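Side-chain contacts in putative cell adhesion protein (Bacteroides thetaiotaomicron, PDB 4DGU), which is probably a fimbrillin-like pilus component involved in cell adhesion and binds zinc ions: residues A[57-60]-A[61-64]; A[39-42]-A[43-46]. All blocks are in the same frame, centred on the assembly; numbering follows the deposited sequence.

Along the chain, contact 2 comes first: residues 39-46 leave the short helix 36-39, reverse at a type II turn and enter strand 45-50. Contact 1 follows in series, with residues 57-64 running off the end of strand 56-59 and turning back toward strand 65-66. Neither loop nests inside the other, yet their centres are only about 8 Å apart, because strands 45-50 and 56-59 are antiparallel neighbours in one mixed sheet. Backbone hydrogen bonds join Phe58 to Ile46 and Val60 to Gly43, while Val60 packs on Ile40. The two turns therefore sit side by side at the same end of this strand pair.

Contact 1 of 2, residues A[57-60]-A[61-64]; sequences PFIV and GKDS
Asp63 and Ile59 grip each other twice, once through the Asp63 side chain and once through its backbone. Ile59 N donates to Asp63 OD2 at 3.1 Å, almost perfectly straight at 177°, although the amide approaches from above the carboxylate plane, 65° out of it. In return Asp63 N gives a 2.9 Å bond to Ile59 O. Lys62 N also reaches Ile59 O, but weakly, at 3.4 Å, so one carbonyl gathers two successive amides as the chain turns. The bend itself has the backbone angles of a type II turn at Val60 and Gly61, and the positive phi of Gly61 suits a residue without a side chain.

The bond to OD2 depends on the Asp63 CG lying beside its own backbone N (chi1 -82°), which turns the carboxylate back over the end of the strand. Asp63 CG then rests 3.9 Å from Ile59 CB. Beneath it, Asp63 CB sits over the centre of the Phe58 ring in a CH-pi contact, 3.7 Å from the centroid, while the carboxylate stands nearly perpendicular to the ring plane. At the ring's far end, Phe58 CZ meets Asp63 O at 3.4 Å. With a leucine here instead of Phe58 the flat ring face is gone, and Asp63 CB would probably lose its CH-pi contact and sit over a gap, leaving the turn to rely on its hydrogen bonds. Farther out, Ile59 CG2 packs against Lys62 CB at 3.8 Å, while the far end of Lys62 leaves this turn and packs on Thr42.

The turn closes the end of strand 56-59 and hands the chain on to strand 65-66. Phe58 also packs on Ile46 and Met48 of strand 45-50 and on Ile16 of strand 13-20, while Val60 touches Ile18 of that same strand.

Contact 2 of 2, residues A[39-42]-A[43-46]; sequences SITT and GEVI
Thr41 and Glu44 close a type II beta turn, the bend that feeds the chain into strand 45-50 of the fimbrillin-like fold. Its closing bond runs from Glu44 N to Thr41 O at 3.1 Å. Gly43 takes the corner with a positive phi of 96°, where a side chain would run into the carbonyl oxygen of Thr42.

The side chains of Thr41 and Glu44 lie alongside each other, pointing the same way. Thr41 OG1 sits between its own backbone N and carbonyl carbon (chi1 57°), which brings it to 3.5 Å from Glu44 CG. This is a contact with a methylene; the Glu44 chain folds at chi2, and its OE1 finds a hydrogen bond with Tyr83 OH on strand 77-83. Glu44 CB also lies 3.3 Å from Thr41 O, so the first two methylenes of Glu44 lie against the turn's bonded carbonyl, and the second also against the hydroxyl.

On the inner side, the buried Ile40 spans from turn to strand, its CG2 methyl coming 4.1 Å from Glu44 CB. Two branch methyls also meet, Ile40 CG2 against Ile46 CG2 at 3.8 Å, with their side chains crossing at about a right angle. Around Ile40, Phe125 of strand 120-135 and Tyr83 add to the packing, and Ile46 touches Tyr83 too. Just upstream, the start of the loop is held from outside the turn, where Ser39 OG is hydrogen-bonded to Glu106 OE2.

Contact 1 of 2, residues A[57-60]-A[61-64]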
loop_
_atom_site.group_PDB
_atom_site.type_symbol
_atom_site.label_atom_id
_atom_site.label_comp_id
_atom_site.label_asym_id
_atom_site.label_seq_id
_atom_site.Cartn_x
_atom_site.Cartn_y
_atom_site.Cartn_z
ATOM N N PRO A 57 32.905 26.218 10.151
ATOM C CA PRO A 57 32.570 25.399 11.326
ATOM C C PRO A 57 31.887 26.202 12.427
ATOM O O PRO A 57 32.132 27.403 12.570
ATOM C CB PRO A 57 33.924 24.854 11.802
ATOM C CG PRO A 57 34.957 25.332 10.823
ATOM C CD PRO A 57 34.365 26.423 10.014
ATOM N N PHE A 58 31.008 25.533 13.190
ATOM C CA PHE A 58 30.283 26.085 14.344
ATOM C C PHE A 58 30.166 25.006 15.431
ATOM O O PHE A 58 29.643 23.916 15.163
ATOM C CB PHE A 58 28.894 26.597 13.927
ATOM C CG PHE A 58 28.116 27.303 15.014
ATOM C CD1 PHE A 58 27.436 26.577 15.993
ATOM C CD2 PHE A 58 28.014 28.696 15.027
ATOM C CE1 PHE A 58 26.705 27.229 16.995
ATOM C CE2 PHE A 58 27.262 29.349 16.009
ATOM C CZ PHE A 58 26.620 28.613 16.997
ATOM N N ILE A 59 30.666 25.310 16.655
ATOM C CA ILE A 59 30.608 24.382 17.800
ATOM C C ILE A 59 29.278 24.601 18.512
ATOM O O ILE A 59 29.007 25.682 19.035
ATOM C CB ILE A 59 31.835 24.512 18.738
ATOM C CG1 ILE A 59 33.135 24.225 17.940
ATOM C CG2 ILE A 59 31.706 23.545 19.929
ATOM C CD1 ILE A 59 34.333 24.998 18.335
ATOM N N VAL A 60 28.427 23.574 18.472
ATOM C CA VAL A 60 27.080 23.604 19.030
ATOM C C VAL A 60 27.141 23.663 20.566
ATOM O O VAL A 60 27.988 23.013 21.191
ATOM C CB VAL A 60 26.239 22.410 18.499
ATOM C CG1 VAL A 60 24.841 22.389 19.134
ATOM C CG2 VAL A 60 26.137 22.462 16.968
ATOM N N GLY A 61 26.267 24.505 21.130
ATOM C CA GLY A 61 26.134 24.755 22.562
ATOM C C GLY A 61 27.278 25.542 23.171
ATOM O O GLY A 61 27.356 25.670 24.401
ATOM N N LYS A 62 28.183 26.069 22.317
ATOM C CA LYS A 62 29.351 26.824 22.753
ATOM C C LYS A 62 29.515 28.118 21.943
ATOM O O LYS A 62 29.614 29.193 22.534
ATOM C CB LYS A 62 30.641 25.970 22.668
ATOM C CG LYS A 62 30.595 24.645 23.421
ATOM C CD LYS A 62 31.654 24.558 24.516
ATOM C CE LYS A 62 31.816 23.150 25.049
ATOM N NZ LYS A 62 30.736 22.782 25.997
ATOM N N ASP A 63 29.549 28.011 20.598
ATOM C CA ASP A 63 29.751 29.155 19.717
ATOM C C ASP A 63 28.527 30.062 19.641
ATOM O O ASP A 63 27.418 29.723 20.072
ATOM C CB ASP A 63 30.169 28.713 18.288
ATOM C CG ASP A 63 31.644 28.398 18.098
ATOM O OD1 ASP A 63 32.408 28.498 19.082
ATOM O OD2 ASP A 63 32.037 28.040 16.961
ATOM N N SER A 64 28.786 31.256 19.125
ATOM C CA SER A 64 27.851 32.317 18.790
ATOM C C SER A 64 28.365 32.908 17.486
ATOM O O SER A 64 29.582 32.938 17.263
ATOM C CB SER A 64 27.750 33.354 19.904
ATOM O OG SER A 64 29.015 33.925 20.196
#

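Contact 2 of 2, residues A[39-42]-A[43-46]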
loop_
_atom_site.group_PDB
_atom_site.type_symbol
_atom_site.label_atom_id
_atom_site.label_comp_id
_atom_site.label_asym_id
_atom_site.label_seq_id
_atom_site.Cartn_x
_atom_site.Cartn_y
_atom_site.Cartn_z
ATOM N N SER A 39 22.011 13.561 18.288
ATOM C CA SER A 39 23.215 13.420 17.448
ATOM C C SER A 39 24.083 14.651 17.559
ATOM O O SER A 39 25.284 14.548 17.805
ATOM C CB SER A 39 22.823 13.223 15.990
ATOM O OG SER A 39 22.178 11.974 15.820
ATOM N N ILE A 40 23.469 15.829 17.383
ATOM C CA ILE A 40 24.168 17.106 17.441
ATOM C C ILE A 40 24.021 17.672 18.857
ATOM O O ILE A 40 23.165 18.510 19.143
ATOM C CB ILE A 40 23.718 18.075 16.325
ATOM C CG1 ILE A 40 23.394 17.314 15.020
ATOM C CG2 ILE A 40 24.795 19.150 16.118
ATOM C CD1 ILE A 40 22.620 18.089 14.000
ATOM N N THR A 41 24.869 17.163 19.745
ATOM C CA THR A 41 24.920 17.538 21.156
ATOM C C THR A 41 25.955 18.666 21.349
ATOM O O THR A 41 26.639 19.065 20.397
ATOM C CB THR A 41 25.225 16.297 22.016
ATOM O OG1 THR A 41 26.456 15.708 21.578
ATOM C CG2 THR A 41 24.097 15.263 21.981
ATOM N N THR A 42 26.052 19.199 22.583
ATOM C CA THR A 42 27.014 20.248 22.913
ATOM C C THR A 42 28.426 19.712 22.610
ATOM O O THR A 42 28.747 18.562 22.943
ATOM C CB THR A 42 26.831 20.726 24.365
ATOM O OG1 THR A 42 25.472 21.124 24.552
ATOM C CG2 THR A 42 27.749 21.892 24.723
ATOM N N GLY A 43 29.208 20.537 21.913
ATOM C CA GLY A 43 30.568 20.199 21.524
ATOM C C GLY A 43 30.684 19.639 20.124
ATOM O O GLY A 43 31.787 19.560 19.585
ATOM N N GLU A 44 29.559 19.227 19.525
ATOM C CA GLU A 44 29.561 18.733 18.153
ATOM C C GLU A 44 29.723 19.923 17.195
ATOM O O GLU A 44 29.230 21.022 17.473
ATOM C CB GLU A 44 28.301 17.905 17.836
ATOM C CG GLU A 44 28.201 16.611 18.632
ATOM C CD GLU A 44 29.432 15.721 18.580
ATOM O OE1 GLU A 44 29.706 15.138 17.506
ATOM O OE2 GLU A 44 30.158 15.657 19.598
ATOM N N VAL A 45 30.473 19.707 16.109
ATOM C CA VAL A 45 30.777 20.725 15.102
ATOM C C VAL A 45 29.905 20.473 13.846
ATOM O O VAL A 45 29.801 19.340 13.369
ATOM C CB VAL A 45 32.311 20.742 14.760
ATOM C CG1 VAL A 45 32.660 21.778 13.690
ATOM C CG2 VAL A 45 33.160 20.959 16.007
ATOM N N ILE A 46 29.289 21.555 13.330
ATOM C CA ILE A 46 28.497 21.593 12.092
ATOM C C ILE A 46 29.144 22.606 11.133
ATOM O O ILE A 46 29.816 23.539 11.584
ATOM C CB ILE A 46 26.990 21.949 12.317
ATOM C CG1 ILE A 46 26.817 23.343 12.985
ATOM C CG2 ILE A 46 26.222 20.843 13.053
ATOM C CD1 ILE A 46 25.583 24.020 12.648
#